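Local structure of CoA-binding domain-containing protein (Thermus thermophilus, 1IUK) at residues P107-E110 against K111-E115; D123-L126 against M127-H130. The protein is of unknown function in the cell but probably binds coenzyme A through a Rossmann-like domain of the CoA-binding family. All coordinates share one frame; numbering follows the deposited sequence.

Contact 1. Residues P107-E110 against K111-E115; sequences PEFE and KALKE
The helix 107-115 that crosses over between the parallel strands 98-100 and 120-122 of this Rossmann-like fold shows, over its length, how an amphipathic helix divides its tasks, with Phe109 meeting Leu113 on the inner face. One turn apart, these two touch where Phe109 CE2 comes 3.6 Å from Leu113 CD1. The leucine methyl approaches the ring obliquely, with CD2 and CZ of Phe109 only slightly farther from it. Two different first torsions bring the groups together: Phe109 swings CG opposite its backbone N (chi1 -178°), whereas Leu113 places CG opposite its carbonyl carbon (chi1 -74°), which also leaves Leu113 CG 3.5 Å from Phe109 O. Beneath them the backbone closes successive i to i+4 bonds, Lys111 N to Pro107 O at 2.8 Å, then Ala112 N to Glu108 O and Lys114 N to Glu110 O; Leu113 N completes the set on Phe109 O. On the solvent side, Lys111 NZ reaches Glu115 OE1 at 3.3 Å in a salt bridge. The carboxylate of Glu110 turns back toward the start of the helix, accepting a hydrogen bond from His106 N and pairing with Arg105. Phe109 and Leu113 together face helix 87-93 through Leu87, Val90 and Leu91, and rest on Leu100 and Val98 of strand 98-100, while Leu113 also touches Val120 of strand 120-122.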
ATOM      1  N   PRO A 107       3.409  14.708  -7.617  1.00 30.46           N
ATOM      2  CA  PRO A 107       2.402  15.767  -7.688  1.00 31.51           C
ATOM      3  C   PRO A 107       1.159  15.442  -8.508  1.00 29.69           C
ATOM      4  O   PRO A 107       0.040  15.500  -7.994  1.00 27.49           O
ATOM      5  CB  PRO A 107       3.177  16.940  -8.266  1.00 33.78           C
ATOM      6  CG  PRO A 107       4.545  16.749  -7.717  1.00 33.44           C
ATOM      7  CD  PRO A 107       4.773  15.264  -7.664  1.00 30.77           C
ATOM      8  N   GLU A 108       1.352  15.107  -9.781  1.00 29.56           N
ATOM      9  CA  GLU A 108       0.214  14.804 -10.629  1.00 29.47           C
ATOM     10  C   GLU A 108      -0.528  13.580 -10.120  1.00 29.04           C
ATOM     11  O   GLU A 108      -1.754  13.589 -10.009  1.00 30.37           O
ATOM     12  CB  GLU A 108       0.654  14.576 -12.081  1.00 32.09           C
ATOM     13  CG  GLU A 108      -0.376  13.805 -12.910  1.00 36.01           C
ATOM     14  CD  GLU A 108      -0.351  14.151 -14.387  1.00 38.96           C
ATOM     15  OE1 GLU A 108       0.736  14.484 -14.904  1.00 39.34           O
ATOM     16  OE2 GLU A 108      -1.423  14.083 -15.033  1.00 39.93           O
ATOM     17  N   PHE A 109       0.215  12.520  -9.815  1.00 26.85           N
ATOM     18  CA  PHE A 109      -0.396  11.289  -9.327  1.00 23.10           C
ATOM     19  C   PHE A 109      -1.180  11.557  -8.051  1.00 21.35           C
ATOM     20  O   PHE A 109      -2.292  11.060  -7.876  1.00 21.37           O
ATOM     21  CB  PHE A 109       0.691  10.243  -9.066  1.00 22.27           C
ATOM     22  CG  PHE A 109       0.164   8.914  -8.610  1.00 20.29           C
ATOM     23  CD1 PHE A 109      -0.297   7.978  -9.535  1.00 18.25           C
ATOM     24  CD2 PHE A 109       0.138   8.589  -7.248  1.00 18.37           C
ATOM     25  CE1 PHE A 109      -0.779   6.732  -9.115  1.00 19.81           C
ATOM     26  CE2 PHE A 109      -0.344   7.348  -6.819  1.00 11.94           C
ATOM     27  CZ  PHE A 109      -0.802   6.417  -7.752  1.00 17.97           C
ATOM     28  N   GLU A 110      -0.597  12.354  -7.164  1.00 21.92           N
ATOM     29  CA  GLU A 110      -1.238  12.675  -5.897  1.00 22.80           C
ATOM     30  C   GLU A 110      -2.455  13.554  -6.105  1.00 24.73           C
ATOM     31  O   GLU A 110      -3.480  13.377  -5.443  1.00 26.44           O
ATOM     32  CB  GLU A 110      -0.237  13.361  -4.974  1.00 23.01           C
ATOM     33  CG  GLU A 110       0.883  12.421  -4.510  1.00 25.24           C
ATOM     34  CD  GLU A 110       1.968  13.140  -3.747  1.00 23.35           C
ATOM     35  OE1 GLU A 110       1.621  13.918  -2.833  1.00 28.69           O
ATOM     36  OE2 GLU A 110       3.162  12.938  -4.060  1.00 22.92           O
ATOM     37  N   LYS A 111      -2.345  14.499  -7.035  1.00 27.42           N
ATOM     38  CA  LYS A 111      -3.452  15.394  -7.333  1.00 27.76           C
ATOM     39  C   LYS A 111      -4.612  14.612  -7.933  1.00 26.33           C
ATOM     40  O   LYS A 111      -5.765  14.879  -7.609  1.00 27.30           O
ATOM     41  CB  LYS A 111      -3.020  16.497  -8.302  1.00 31.41           C
ATOM     42  CG  LYS A 111      -4.148  17.471  -8.673  1.00 39.19           C
ATOM     43  CD  LYS A 111      -4.002  18.006 -10.107  1.00 42.73           C
ATOM     44  CE  LYS A 111      -4.961  19.166 -10.388  1.00 45.48           C
ATOM     45  NZ  LYS A 111      -5.105  20.085  -9.214  1.00 45.36           N
ATOM     46  N   ALA A 112      -4.315  13.644  -8.796  1.00 23.26           N
ATOM     47  CA  ALA A 112      -5.373  12.847  -9.415  1.00 22.70           C
ATOM     48  C   ALA A 112      -6.150  12.043  -8.386  1.00 22.60           C
ATOM     49  O   ALA A 112      -7.368  11.876  -8.499  1.00 21.57           O
ATOM     50  CB  ALA A 112      -4.797  11.914 -10.471  1.00 21.81           C
ATOM     51  N   LEU A 113      -5.447  11.532  -7.377  1.00 22.01           N
ATOM     52  CA  LEU A 113      -6.109  10.749  -6.337  1.00 20.23           C
ATOM     53  C   LEU A 113      -6.987  11.651  -5.465  1.00 19.47           C
ATOM     54  O   LEU A 113      -8.109  11.280  -5.091  1.00 15.68           O
ATOM     55  CB  LEU A 113      -5.067  10.019  -5.478  1.00 19.85           C
ATOM     56  CG  LEU A 113      -4.382   8.806  -6.125  1.00 17.53           C
ATOM     57  CD1 LEU A 113      -3.419   8.181  -5.090  1.00 17.69           C
ATOM     58  CD2 LEU A 113      -5.408   7.773  -6.600  1.00 16.55           C
ATOM     59  N   LYS A 114      -6.475  12.836  -5.154  1.00 21.59           N
ATOM     60  CA  LYS A 114      -7.226  13.801  -4.351  1.00 28.20           C
ATOM     61  C   LYS A 114      -8.530  14.141  -5.085  1.00 28.31           C
ATOM     62  O   LYS A 114      -9.627  14.071  -4.529  1.00 27.64           O
ATOM     63  CB  LYS A 114      -6.404  15.081  -4.155  1.00 30.70           C
ATOM     64  CG  LYS A 114      -7.228  16.282  -3.680  1.00 39.74           C
ATOM     65  CD  LYS A 114      -6.507  17.610  -3.928  1.00 43.33           C
ATOM     66  CE  LYS A 114      -7.494  18.718  -4.273  1.00 47.43           C
ATOM     67  NZ  LYS A 114      -7.698  18.850  -5.750  1.00 47.66           N
ATOM     68  N   GLU A 115      -8.398  14.501  -6.351  1.00 30.15           N
ATOM     69  CA  GLU A 115      -9.561  14.841  -7.143  1.00 31.26           C
ATOM     70  C   GLU A 115     -10.586  13.699  -7.168  1.00 29.07           C
ATOM     71  O   GLU A 115     -11.792  13.949  -7.165  1.00 31.66           O
ATOM     72  CB  GLU A 115      -9.104  15.266  -8.540  1.00 33.32           C
ATOM     73  CG  GLU A 115      -8.378  16.609  -8.478  1.00 39.14           C
ATOM     74  CD  GLU A 115      -7.807  17.065  -9.804  1.00 45.60           C
ATOM     75  OE1 GLU A 115      -7.771  18.293 -10.029  1.00 48.58           O
ATOM     76  OE2 GLU A 115      -7.389  16.208 -10.614  1.00 49.93           O
TER

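Contact 2. Residues D123-L126 against M127-H130; sequences DRCL and MVEH
A helix start where an ion pair and a water bridge link Arg124 and Cys125 to Glu129 lies where the chain leaves strand 120-122, the last strand of the parallel Rossmann-like sheet, and enters helix 126-134. Cys125 occupies the N-cap position, and Cys125 O accepts the first helical bond from Glu129 N at 2.9 Å, almost straight at the hydrogen (173°). The next bond, from His130 N to Leu126 O, is more bent. Glu129 folds its side chain back over this first turn: CG lies opposite the carbonyl carbon (chi1 -75°) and a further bend at chi2 turns the carboxylate toward Arg124. The two side chains run at about a right angle, and Arg124 CD packs 3.6 Å from Glu129 CD. Beyond that, Arg124 NH1 forms a long salt bridge with Glu129 OE2 at 3.4 Å, the guanidinium and carboxylate planes being 40° apart. OE2 also pairs with Arg132 one turn on, so two cationic groups share one carboxylate oxygen and would be expected to favour its charged form. With an alanine here, the bridge to the water would go and Arg124 and Arg132 would probably both lose this carboxylate as a partner. Leu126 faces inward against Trp99 and Leu36, and His130 ND1 is hydrogen-bonded to Tyr35 OH. At the N-cap, a water accepts from Cys125 N at 2.8 Å and donates to the other carboxylate oxygen, Glu129 OE1, at 3.1 Å.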
ATOM      1  N   ASP A 123       5.284   9.740   1.248  1.00 25.16           N
ATOM      2  CA  ASP A 123       6.646   9.774   1.771  1.00 28.35           C
ATOM      3  C   ASP A 123       6.749   9.461   3.281  1.00 27.24           C
ATOM      4  O   ASP A 123       7.324  10.230   4.062  1.00 25.31           O
ATOM      5  CB  ASP A 123       7.289  11.133   1.455  1.00 27.08           C
ATOM      6  CG  ASP A 123       8.803  11.041   1.304  1.00 31.85           C
ATOM      7  OD1 ASP A 123       9.420  12.027   0.847  1.00 35.20           O
ATOM      8  OD2 ASP A 123       9.378   9.984   1.646  1.00 32.71           O
ATOM      9  N   ARG A 124       6.178   8.327   3.675  1.00 26.09           N
ATOM     10  CA  ARG A 124       6.216   7.864   5.060  1.00 25.97           C
ATOM     11  C   ARG A 124       6.308   6.347   5.017  1.00 22.56           C
ATOM     12  O   ARG A 124       5.819   5.719   4.085  1.00 22.71           O
ATOM     13  CB  ARG A 124       4.951   8.282   5.814  1.00 25.98           C
ATOM     14  CG  ARG A 124       4.942   9.730   6.252  1.00 29.99           C
ATOM     15  CD  ARG A 124       4.155   9.910   7.542  1.00 39.73           C
ATOM     16  NE  ARG A 124       2.752  10.261   7.307  1.00 47.42           N
ATOM     17  CZ  ARG A 124       1.917  10.727   8.240  1.00 52.05           C
ATOM     18  NH1 ARG A 124       2.331  10.907   9.492  1.00 53.71           N
ATOM     19  NH2 ARG A 124       0.662  11.024   7.921  1.00 53.29           N
ATOM     20  N   CYS A 125       6.964   5.757   6.010  1.00 22.50           N
ATOM     21  CA  CYS A 125       7.076   4.310   6.070  1.00 21.48           C
ATOM     22  C   CYS A 125       5.909   3.826   6.920  1.00 20.18           C
ATOM     23  O   CYS A 125       5.820   4.161   8.100  1.00 20.62           O
ATOM     24  CB  CYS A 125       8.400   3.886   6.715  1.00 22.42           C
ATOM     25  SG  CYS A 125       8.641   2.092   6.728  1.00 26.63           S
ATOM     26  N   LEU A 126       5.017   3.044   6.317  1.00 17.96           N
ATOM     27  CA  LEU A 126       3.848   2.543   7.025  1.00 17.60           C
ATOM     28  C   LEU A 126       4.203   1.778   8.315  1.00 20.04           C
ATOM     29  O   LEU A 126       3.497   1.898   9.324  1.00 19.59           O
ATOM     30  CB  LEU A 126       3.005   1.661   6.090  1.00 15.58           C
ATOM     31  CG  LEU A 126       1.637   1.177   6.601  1.00 15.53           C
ATOM     32  CD1 LEU A 126       0.906   2.300   7.332  1.00 12.15           C
ATOM     33  CD2 LEU A 126       0.811   0.665   5.422  1.00 11.93           C
ATOM     34  N   MET A 127       5.282   0.997   8.292  1.00 19.82           N
ATOM     35  CA  MET A 127       5.685   0.247   9.488  1.00 22.59           C
ATOM     36  C   MET A 127       6.044   1.212  10.606  1.00 22.23           C
ATOM     37  O   MET A 127       5.553   1.102  11.736  1.00 22.30           O
ATOM     38  CB  MET A 127       6.901  -0.632   9.205  1.00 23.34           C
ATOM     39  CG  MET A 127       7.472  -1.294  10.471  1.00 24.51           C
ATOM     40  SD  MET A 127       8.711  -2.520  10.040  1.00 26.99           S
ATOM     41  CE  MET A 127       9.909  -1.440   9.204  1.00 24.02           C
ATOM     42  N   VAL A 128       6.912   2.159  10.277  1.00 22.51           N
ATOM     43  CA  VAL A 128       7.352   3.148  11.235  1.00 22.58           C
ATOM     44  C   VAL A 128       6.156   3.891  11.800  1.00 25.50           C
ATOM     45  O   VAL A 128       6.015   4.010  13.018  1.00 25.34           O
ATOM     46  CB  VAL A 128       8.314   4.134  10.577  1.00 22.99           C
ATOM     47  CG1 VAL A 128       8.455   5.379  11.425  1.00 24.64           C
ATOM     48  CG2 VAL A 128       9.660   3.456  10.354  1.00 19.97           C
ATOM     49  N   GLU A 129       5.285   4.371  10.915  1.00 24.11           N
ATOM     50  CA  GLU A 129       4.101   5.116  11.332  1.00 21.72           C
ATOM     51  C   GLU A 129       3.161   4.283  12.187  1.00 20.34           C
ATOM     52  O   GLU A 129       2.560   4.795  13.138  1.00 20.79           O
ATOM     53  CB  GLU A 129       3.361   5.643  10.108  1.00 25.03           C
ATOM     54  CG  GLU A 129       4.055   6.835   9.449  1.00 30.00           C
ATOM     55  CD  GLU A 129       4.543   7.866  10.460  1.00 33.24           C
ATOM     56  OE1 GLU A 129       5.744   8.209  10.437  1.00 33.63           O
ATOM     57  OE2 GLU A 129       3.724   8.335  11.277  1.00 34.82           O
ATOM     58  N   HIS A 130       3.032   3.004  11.854  1.00 18.85           N
ATOM     59  CA  HIS A 130       2.169   2.118  12.624  1.00 23.04           C
ATOM     60  C   HIS A 130       2.726   1.970  14.047  1.00 26.84           C
ATOM     61  O   HIS A 130       1.977   2.001  15.037  1.00 24.26           O
ATOM     62  CB  HIS A 130       2.091   0.746  11.963  1.00 20.66           C
ATOM     63  CG  HIS A 130       1.104  -0.174  12.610  1.00 22.47           C
ATOM     64  ND1 HIS A 130       1.454  -1.062  13.605  1.00 22.29           N
ATOM     65  CD2 HIS A 130      -0.222  -0.354  12.396  1.00 22.25           C
ATOM     66  CE1 HIS A 130       0.389  -1.751  13.974  1.00 21.81           C
ATOM     67  NE2 HIS A 130      -0.641  -1.340  13.255  1.00 24.64           N
TER
HETATM   68  O   HOH W   1       7.650   7.317   8.176  1.00 27.12           O

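Contact 1 precedes contact 2 along the chain, and strand 120-122 lies between them: helix 107-115 leads into that strand, and the loop that follows it leads into helix 126-134. Their centres are about 20 Å apart and their nearest atoms about 7 Å, so the two do not touch. Both nevertheless pack against strand 98-100, the neighbour of the edge strand 120-122, helix 107-115 covering the face that carries Val98 and Leu100 and helix 126-134 the face that carries Trp99. Contact 1 also meets helix 87-93, whereas contact 2 meets helix 28-38. Together they illustrate how the closing part of a Rossmann-like domain, here probably a coenzyme A binder, places successive helices on opposite faces of the sheet, beside its edge strand 120-122.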